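Local coordinates for protein putative hydantoin racemase (Klebsiella pneumoniae subsp. pneumoniae, PDB 3QVL) that interconverts the enantiomers of allantoin and probably those of other 5-monosubstituted hydantoins, at residues I95-A105 / I201-V211; A109-T117 / D173-S182. All blocks are in the same frame, centred on the assembly; numbering follows the deposited sequence.

Contact 1. Residues I95-A105 / I201-V211; sequences IGIAEAAMHMA and IDGVSAAVKMV
Ile95, near the end of strand 94-96, meets the second turn of helix 203-216 and the start of its third with both of its branches. CG1 lies 3.7 Å from Val211 CG2, the two side chains sliding past each other in opposite directions, while CG2, anti to the backbone N, rests on Ala207 CB. Gly96 follows as N-cap, its N bonded to Glu99 OE1 nearly along the C-O axis; Glu99 OE2 has its own partner in a salt bridge to Arg87. At Ile97 the backbones come closest: Gly203 CA sits 3.2 Å from Ile97 O in a CA-H...O contact, an approach that Gly203, without a side chain, allows. Ile97 CG2 lies against the Gly203-Val204 peptide and touches Val204 CG2. One turn on, Ala100 CB is a knob in the hole formed by Gly203, Ala206, Ala207 and Met210, reaching 3.5 Å from Ala207 N. Ala101 CB lies against Gly203 CA and Ile201 CG2. The bent chain of Met104 sets CG on Ala206 CB at 3.7 Å, and its end meets Met210, similarly folded at chi2 and chi3 (-51° and 94°), tip to tip: the two CE methyls are 3.5 Å apart. Ala105 ends the series, its CA 3.5 Å from Ile201 CD1. No hydrogen bond joins the segments. The second helix starts from Asp202, whose carboxylate caps Ser205 N through OD2 at 3.0 Å and Val204 N more weakly through OD1. With glycine and alanines between them, the helix axes approach to 7.5 Å and cross at 85°, a close, nearly perpendicular helix pair that joins the two parallel-sheet halves of this Asp/Glu/hydantoin racemase fold.

Contact 2. Residues A109-T117 / D173-S182; sequences ATRFSIVTT and DGSGAIVLGS. Unlike the reference sequence in segment 173-182: Ser182 (reference Cys). With 5HY ([(4R)-2,5-dioxoimidazolidin-4-yl]acetic acid), chain C.
Two neighbouring strands of a parallel sheet, 112-116 and 177-180, run side by side here and lead into the ligand pocket. At the entry, Arg111 O accepts from Gly176 N, while the bent Arg111 side chain brings NH1 to Gly174 O at 3.1 Å, from above the carbonyl plane; water 2 accepts from NE and lies near the same oxygen. Ser113 straddles Ile178 in the parallel pairing: its N donates to Ala177 O, and its O accepts from Val179 N at 2.8 Å. The side chain of Ser113 is gripped twice. OG donates to the anti lone pair of Asp173 OD2 at 2.7 Å and accepts from Ser175 OG at 2.7 Å; His142 NE2 also bonds to that carboxylate oxygen. On the other face the Val179 and Phe112 side chains cross obliquely, Val179 CG2 3.6 Å from Phe112 CD1, and Ile114 CG1 meets the ring edge in its plane. Val115 continues the pairing, its N bonding to Val179 O and its O receiving Gly181 N. Beyond it, Thr116 OG1, anti to the backbone N (chi1 -168°), donates to Gly181 O at 2.8 Å and ties the strand ends together. Thr117 through OG1 and Ser182, a cysteine in the reference sequence, through OG then hold separate carboxylate oxygens of the ligand, OD1 at 2.7 Å and OD2 at 2.6 Å. Binding a ligand beyond the C-terminal ends of parallel strands is characteristic of alpha/beta folds.

From the N terminus, the chain first builds the other three strands of one parallel sheet, then reaches its edge strand 94-96 and continues through helix 97-108 into strand 112-116 of the other. Contact 2 closes the inner loop when strand 177-180 returns beside 112-116, and contact 1 closes the outer one when 201-211 packs on 95-105, so contact 2 is nested within contact 1. The two meet directly: Ile201 probably hydrogen-bonds through its backbone to Ile178 and Leu180, extending the second sheet, and Ala105 packs on Phe112 and Val179. Helix 97-108 thus lies between helix 203-216 and the second sheet, tying both halves together beside the bound ligand.

Contact 1. Residues I95-A105 / I201-V211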
loop_
_atom_site.group_PDB
_atom_site.type_symbol
_atom_site.label_atom_id
_atom_site.label_comp_id
_atom_site.label_asym_id
_atom_site.label_seq_id
_atom_site.Cartn_x
_atom_site.Cartn_y
_atom_site.Cartn_z
ATOM N N ILE A 95 -1.198 20.382 17.000
ATOM C CA ILE A 95 -2.057 19.241 16.683
ATOM C C ILE A 95 -3.244 19.676 15.826
ATOM O O ILE A 95 -3.960 20.618 16.171
ATOM C CB ILE A 95 -2.565 18.523 17.971
ATOM C CG1 ILE A 95 -1.407 18.193 18.930
ATOM C CG2 ILE A 95 -3.378 17.269 17.625
ATOM C CD1 ILE A 95 -0.347 17.243 18.371
ATOM N N GLY A 96 -3.439 18.989 14.703
ATOM C CA GLY A 96 -4.603 19.217 13.851
ATOM C C GLY A 96 -5.810 18.470 14.384
ATOM O O GLY A 96 -5.664 17.433 15.037
ATOM N N ILE A 97 -7.006 18.989 14.111
ATOM C CA ILE A 97 -8.228 18.358 14.620
ATOM C C ILE A 97 -8.622 17.084 13.866
ATOM O O ILE A 97 -9.185 16.167 14.460
ATOM C CB ILE A 97 -9.429 19.340 14.746
ATOM C CG1 ILE A 97 -9.844 19.908 13.385
ATOM C CG2 ILE A 97 -9.107 20.438 15.757
ATOM C CD1 ILE A 97 -11.295 20.363 13.336
ATOM N N ALA A 98 -8.322 17.030 12.570
ATOM C CA ALA A 98 -8.517 15.805 11.795
ATOM C C ALA A 98 -7.572 14.729 12.314
ATOM O O ALA A 98 -7.986 13.597 12.567
ATOM C CB ALA A 98 -8.283 16.055 10.319
ATOM N N GLU A 99 -6.308 15.112 12.482
ATOM C CA GLU A 99 -5.271 14.254 13.044
ATOM C C GLU A 99 -5.704 13.658 14.384
ATOM O O GLU A 99 -5.689 12.439 14.560
ATOM C CB GLU A 99 -3.975 15.058 13.201
ATOM C CG GLU A 99 -2.809 14.307 13.837
ATOM C CD GLU A 99 -1.641 15.218 14.176
ATOM O OE1 GLU A 99 -1.869 16.405 14.501
ATOM O OE2 GLU A 99 -0.487 14.746 14.121
ATOM N N ALA A 100 -6.108 14.526 15.309
ATOM C CA ALA A 100 -6.491 14.114 16.659
ATOM C C ALA A 100 -7.726 13.214 16.685
ATOM O O ALA A 100 -7.749 12.218 17.409
ATOM C CB ALA A 100 -6.700 15.328 17.541
ATOM N N ALA A 101 -8.741 13.566 15.895
ATOM C CA ALA A 101 -9.984 12.794 15.830
ATOM C C ALA A 101 -9.757 11.387 15.282
ATOM O O ALA A 101 -10.308 10.416 15.808
ATOM C CB ALA A 101 -11.030 13.524 15.003
ATOM N N MET A 102 -8.946 11.287 14.230
ATOM C CA MET A 102 -8.595 10.001 13.626
ATOM C C MET A 102 -7.773 9.142 14.585
ATOM O O MET A 102 -8.013 7.939 14.704
ATOM C CB MET A 102 -7.831 10.204 12.315
ATOM C CG MET A 102 -8.662 10.772 11.176
ATOM S SD MET A 102 -7.640 11.190 9.752
ATOM C CE MET A 102 -8.835 12.013 8.703
ATOM N N HIS A 103 -6.809 9.769 15.262
ATOM C CA HIS A 103 -5.983 9.096 16.268
ATOM C C HIS A 103 -6.831 8.498 17.391
ATOM O O HIS A 103 -6.630 7.343 17.774
ATOM C CB HIS A 103 -4.937 10.058 16.847
ATOM C CG HIS A 103 -3.673 10.138 16.046
ATOM N ND1 HIS A 103 -3.589 10.813 14.847
ATOM C CD2 HIS A 103 -2.436 9.641 16.282
ATOM C CE1 HIS A 103 -2.359 10.718 14.375
ATOM N NE2 HIS A 103 -1.640 10.009 15.226
ATOM N N MET A 104 -7.779 9.285 17.902
ATOM C CA MET A 104 -8.681 8.836 18.968
ATOM C C MET A 104 -9.605 7.713 18.509
ATOM O O MET A 104 -9.890 6.789 19.274
ATOM C CB MET A 104 -9.520 9.999 19.512
ATOM C CG MET A 104 -8.744 11.088 20.251
ATOM S SD MET A 104 -7.867 10.545 21.730
ATOM C CE MET A 104 -6.275 10.105 21.037
ATOM N N ALA A 105 -10.064 7.803 17.262
ATOM C CA ALA A 105 -10.988 6.822 16.689
ATOM C C ALA A 105 -10.410 5.412 16.656
ATOM O O ALA A 105 -11.122 4.440 16.914
ATOM C CB ALA A 105 -11.422 7.252 15.297
ATOM N N ILE A 201 -16.679 11.445 17.701
ATOM C CA ILE A 201 -15.461 12.142 18.104
ATOM C C ILE A 201 -15.298 13.520 17.469
ATOM O O ILE A 201 -15.356 13.669 16.246
ATOM C CB ILE A 201 -14.207 11.259 17.855
ATOM C CG1 ILE A 201 -14.315 9.964 18.669
ATOM C CG2 ILE A 201 -12.920 12.010 18.210
ATOM C CD1 ILE A 201 -13.533 8.805 18.108
ATOM N N ASP A 202 -15.108 14.517 18.329
ATOM C CA ASP A 202 -14.766 15.869 17.915
ATOM C C ASP A 202 -13.259 16.068 18.020
ATOM O O ASP A 202 -12.667 15.859 19.084
ATOM C CB ASP A 202 -15.501 16.895 18.784
ATOM C CG ASP A 202 -14.814 18.250 18.809
ATOM O OD1 ASP A 202 -14.477 18.776 17.727
ATOM O OD2 ASP A 202 -14.615 18.792 19.916
ATOM N N GLY A 203 -12.652 16.484 16.913
ATOM C CA GLY A 203 -11.213 16.710 16.848
ATOM C C GLY A 203 -10.707 17.880 17.669
ATOM O O GLY A 203 -9.558 17.874 18.107
ATOM N N VAL A 204 -11.557 18.888 17.870
ATOM C CA VAL A 204 -11.192 20.065 18.667
ATOM C C VAL A 204 -10.847 19.655 20.097
ATOM O O VAL A 204 -9.742 19.921 20.577
ATOM C CB VAL A 204 -12.310 21.145 18.666
ATOM C CG1 VAL A 204 -11.936 22.313 19.573
ATOM C CG2 VAL A 204 -12.580 21.638 17.250
ATOM N N SER A 205 -11.793 18.994 20.757
ATOM C CA SER A 205 -11.606 18.509 22.120
ATOM C C SER A 205 -10.456 17.502 22.210
ATOM O O SER A 205 -9.656 17.552 23.145
ATOM C CB SER A 205 -12.909 17.906 22.654
ATOM O OG SER A 205 -13.361 16.843 21.834
ATOM N N ALA A 206 -10.375 16.610 21.223
ATOM C CA ALA A 206 -9.320 15.597 21.156
ATOM C C ALA A 206 -7.925 16.211 21.042
ATOM O O ALA A 206 -6.992 15.765 21.713
ATOM C CB ALA A 206 -9.579 14.639 20.001
ATOM N N ALA A 207 -7.795 17.237 20.201
ATOM C CA ALA A 207 -6.515 17.916 19.987
ATOM C C ALA A 207 -6.040 18.643 21.241
ATOM O O ALA A 207 -4.845 18.649 21.541
ATOM C CB ALA A 207 -6.604 18.876 18.811
ATOM N N VAL A 208 -6.982 19.246 21.965
ATOM C CA VAL A 208 -6.692 19.896 23.246
ATOM C C VAL A 208 -6.073 18.891 24.219
ATOM O O VAL A 208 -5.066 19.184 24.868
ATOM C CB VAL A 208 -7.960 20.559 23.854
ATOM C CG1 VAL A 208 -7.731 20.981 25.305
ATOM C CG2 VAL A 208 -8.381 21.760 23.018
ATOM N N LYS A 209 -6.666 17.700 24.291
ATOM C CA LYS A 209 -6.171 16.641 25.170
ATOM C C LYS A 209 -4.801 16.119 24.735
ATOM O O LYS A 209 -3.991 15.729 25.577
ATOM C CB LYS A 209 -7.175 15.486 25.275
ATOM C CG LYS A 209 -8.594 15.869 25.735
ATOM C CD LYS A 209 -8.625 16.810 26.942
ATOM C CE LYS A 209 -8.296 16.103 28.245
ATOM N NZ LYS A 209 -8.323 17.060 29.391
ATOM N N MET A 210 -4.549 16.119 23.425
ATOM C CA MET A 210 -3.251 15.701 22.886
ATOM C C MET A 210 -2.144 16.685 23.255
ATOM O O MET A 210 -1.045 16.272 23.632
ATOM C CB MET A 210 -3.310 15.501 21.366
ATOM C CG MET A 210 -4.158 14.318 20.893
ATOM S SD MET A 210 -3.791 12.736 21.690
ATOM C CE MET A 210 -4.998 12.740 23.021
ATOM N N VAL A 211 -2.444 17.978 23.145
ATOM C CA VAL A 211 -1.505 19.029 23.544
ATOM C C VAL A 211 -1.192 18.923 25.038
ATOM O O VAL A 211 -0.024 18.928 25.430
ATOM C CB VAL A 211 -2.029 20.449 23.193
ATOM C CG1 VAL A 211 -1.087 21.519 23.730
ATOM C CG2 VAL A 211 -2.189 20.608 21.689
#

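Contact 2. Residues A109-T117 / D173-S182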
loop_
_atom_site.group_PDB
_atom_site.type_symbol
_atom_site.label_atom_id
_atom_site.label_comp_id
_atom_site.label_asym_id
_atom_site.label_seq_id
_atom_site.Cartn_x
_atom_site.Cartn_y
_atom_site.Cartn_z
ATOM N N ALA A 109 -12.269 2.050 18.433
ATOM C CA ALA A 109 -12.959 1.257 17.416
ATOM C C ALA A 109 -11.972 0.684 16.404
ATOM O O ALA A 109 -10.877 1.221 16.223
ATOM C CB ALA A 109 -14.015 2.100 16.706
ATOM N N THR A 110 -12.363 -0.408 15.750
ATOM C CA THR A 110 -11.541 -1.002 14.696
ATOM C C THR A 110 -11.551 -0.115 13.453
ATOM O O THR A 110 -10.504 0.135 12.852
ATOM C CB THR A 110 -12.011 -2.423 14.317
ATOM O OG1 THR A 110 -13.396 -2.391 13.949
ATOM C CG2 THR A 110 -11.811 -3.385 15.481
ATOM N N ARG A 111 -12.740 0.352 13.079
ATOM C CA ARG A 111 -12.902 1.245 11.934
ATOM C C ARG A 111 -13.884 2.370 12.243
ATOM O O ARG A 111 -14.796 2.206 13.057
ATOM C CB ARG A 111 -13.357 0.471 10.693
ATOM C CG ARG A 111 -12.363 -0.577 10.193
ATOM C CD ARG A 111 -12.695 -1.045 8.786
ATOM N NE ARG A 111 -14.041 -1.606 8.694
ATOM C CZ ARG A 111 -14.674 -1.864 7.554
ATOM N NH1 ARG A 111 -15.898 -2.373 7.579
ATOM N NH2 ARG A 111 -14.090 -1.615 6.387
ATOM N N PHE A 112 -13.687 3.511 11.585
ATOM C CA PHE A 112 -14.545 4.678 11.778
ATOM C C PHE A 112 -15.103 5.209 10.461
ATOM O O PHE A 112 -14.559 4.939 9.388
ATOM C CB PHE A 112 -13.791 5.791 12.524
ATOM C CG PHE A 112 -12.580 6.316 11.791
ATOM C CD1 PHE A 112 -12.701 7.355 10.868
ATOM C CD2 PHE A 112 -11.320 5.779 12.030
ATOM C CE1 PHE A 112 -11.585 7.843 10.192
ATOM C CE2 PHE A 112 -10.197 6.262 11.360
ATOM C CZ PHE A 112 -10.330 7.295 10.439
ATOM N N SER A 113 -16.193 5.965 10.558
ATOM C CA SER A 113 -16.746 6.681 9.416
ATOM C C SER A 113 -16.618 8.183 9.635
ATOM O O SER A 113 -16.786 8.671 10.754
ATOM C CB SER A 113 -18.211 6.304 9.199
ATOM O OG SER A 113 -18.335 4.938 8.847
ATOM N N ILE A 114 -16.313 8.909 8.562
ATOM C CA ILE A 114 -16.208 10.367 8.617
ATOM C C ILE A 114 -17.491 11.009 8.091
ATOM O O ILE A 114 -18.016 10.607 7.051
ATOM C CB ILE A 114 -14.973 10.892 7.830
ATOM C CG1 ILE A 114 -13.673 10.399 8.481
ATOM C CG2 ILE A 114 -14.980 12.426 7.744
ATOM C CD1 ILE A 114 -12.424 10.608 7.634
ATOM N N VAL A 115 -17.997 11.993 8.832
ATOM C CA VAL A 115 -19.138 12.791 8.394
ATOM C C VAL A 115 -18.719 14.261 8.342
ATOM O O VAL A 115 -18.548 14.906 9.379
ATOM C CB VAL A 115 -20.377 12.604 9.311
ATOM C CG1 VAL A 115 -21.542 13.474 8.835
ATOM C CG2 VAL A 115 -20.799 11.138 9.363
ATOM N N THR A 116 -18.536 14.770 7.126
ATOM C CA THR A 116 -18.153 16.166 6.910
ATOM C C THR A 116 -19.308 16.956 6.275
ATOM O O THR A 116 -20.418 16.433 6.149
ATOM C CB THR A 116 -16.828 16.282 6.097
ATOM O OG1 THR A 116 -16.340 17.627 6.154
ATOM C CG2 THR A 116 -17.019 15.858 4.639
ATOM N N THR A 117 -19.052 18.204 5.885
ATOM C CA THR A 117 -20.125 19.097 5.434
ATOM C C THR A 117 -20.298 19.142 3.907
ATOM O O THR A 117 -21.348 18.749 3.395
ATOM C CB THR A 117 -19.967 20.525 6.021
ATOM O OG1 THR A 117 -19.360 20.452 7.318
ATOM C CG2 THR A 117 -21.322 21.205 6.148
ATOM N N ASP A 173 -22.061 1.156 7.129
ATOM C CA ASP A 173 -20.621 1.203 6.843
ATOM C C ASP A 173 -19.787 0.052 7.402
ATOM O O ASP A 173 -18.727 -0.264 6.860
ATOM C CB ASP A 173 -20.022 2.533 7.310
ATOM C CG ASP A 173 -20.635 3.736 6.613
ATOM O OD1 ASP A 173 -21.456 3.560 5.686
ATOM O OD2 ASP A 173 -20.287 4.870 6.998
ATOM N N GLY A 174 -20.259 -0.562 8.484
ATOM C CA GLY A 174 -19.477 -1.574 9.191
ATOM C C GLY A 174 -18.390 -0.935 10.035
ATOM O O GLY A 174 -17.280 -1.462 10.142
ATOM N N SER A 175 -18.716 0.213 10.626
ATOM C CA SER A 175 -17.799 0.942 11.500
ATOM C C SER A 175 -18.345 1.005 12.926
ATOM O O SER A 175 -19.544 0.815 13.149
ATOM C CB SER A 175 -17.550 2.353 10.957
ATOM O OG SER A 175 -18.763 3.068 10.814
ATOM N N GLY A 176 -17.459 1.272 13.883
ATOM C CA GLY A 176 -17.830 1.321 15.295
ATOM C C GLY A 176 -17.838 2.714 15.899
ATOM O O GLY A 176 -18.326 2.909 17.012
ATOM N N ALA A 177 -17.297 3.684 15.165
ATOM C CA ALA A 177 -17.217 5.064 15.644
ATOM C C ALA A 177 -17.418 6.076 14.521
ATOM O O ALA A 177 -17.266 5.753 13.341
ATOM C CB ALA A 177 -15.886 5.308 16.348
ATOM N N ILE A 178 -17.766 7.301 14.906
ATOM C CA ILE A 178 -17.918 8.403 13.962
ATOM C C ILE A 178 -16.876 9.482 14.239
ATOM O O ILE A 178 -16.677 9.889 15.387
ATOM C CB ILE A 178 -19.345 9.024 14.017
ATOM C CG1 ILE A 178 -20.426 7.978 13.696
ATOM C CG2 ILE A 178 -19.452 10.254 13.103
ATOM C CD1 ILE A 178 -20.371 7.382 12.288
ATOM N N VAL A 179 -16.205 9.926 13.182
ATOM C CA VAL A 179 -15.332 11.089 13.252
ATOM C C VAL A 179 -16.060 12.268 12.613
ATOM O O VAL A 179 -16.405 12.227 11.429
ATOM C CB VAL A 179 -13.968 10.829 12.558
ATOM C CG1 VAL A 179 -13.214 12.133 12.315
ATOM C CG2 VAL A 179 -13.123 9.881 13.393
ATOM N N LEU A 180 -16.314 13.301 13.412
ATOM C CA LEU A 180 -16.940 14.522 12.915
ATOM C C LEU A 180 -15.933 15.303 12.077
ATOM O O LEU A 180 -14.814 15.567 12.522
ATOM C CB LEU A 180 -17.477 15.374 14.070
ATOM C CG LEU A 180 -18.581 14.759 14.941
ATOM C CD1 LEU A 180 -18.819 15.603 16.184
ATOM C CD2 LEU A 180 -19.882 14.566 14.162
ATOM N N GLY A 181 -16.336 15.654 10.858
ATOM C CA GLY A 181 -15.429 16.246 9.881
ATOM C C GLY A 181 -15.501 17.756 9.752
ATOM O O GLY A 181 -15.305 18.295 8.662
ATOM N N SER A 182 -15.769 18.435 10.865
ATOM C CA SER A 182 -15.880 19.892 10.880
ATOM C C SER A 182 -15.625 20.473 12.263
ATOM O O SER A 182 -16.043 19.904 13.273
ATOM C CB SER A 182 -17.267 20.329 10.399
ATOM O OG SER A 182 -17.410 21.738 10.462
HETATM C C 5HY C . -13.529 22.938 8.956
HETATM N N 5HY C . -13.668 23.829 6.839
HETATM O O 5HY C . -13.403 22.181 9.916
HETATM C CA 5HY C . -13.404 22.540 7.492
HETATM C CB 5HY C . -14.422 21.455 7.077
HETATM C CG 5HY C . -15.882 21.696 7.490
HETATM O OAB 5HY C . -14.051 25.936 7.562
HETATM N NAF 5HY C . -13.767 24.246 9.037
HETATM C CAI 5HY C . -13.835 24.747 7.798
HETATM O OD1 5HY C . -16.732 20.940 6.975
HETATM O OD2 5HY C . -16.132 22.603 8.313
HETATM O O HOH W 1 -15.694 -1.225 13.123
HETATM O O HOH W 2 -15.297 -3.374 10.676
#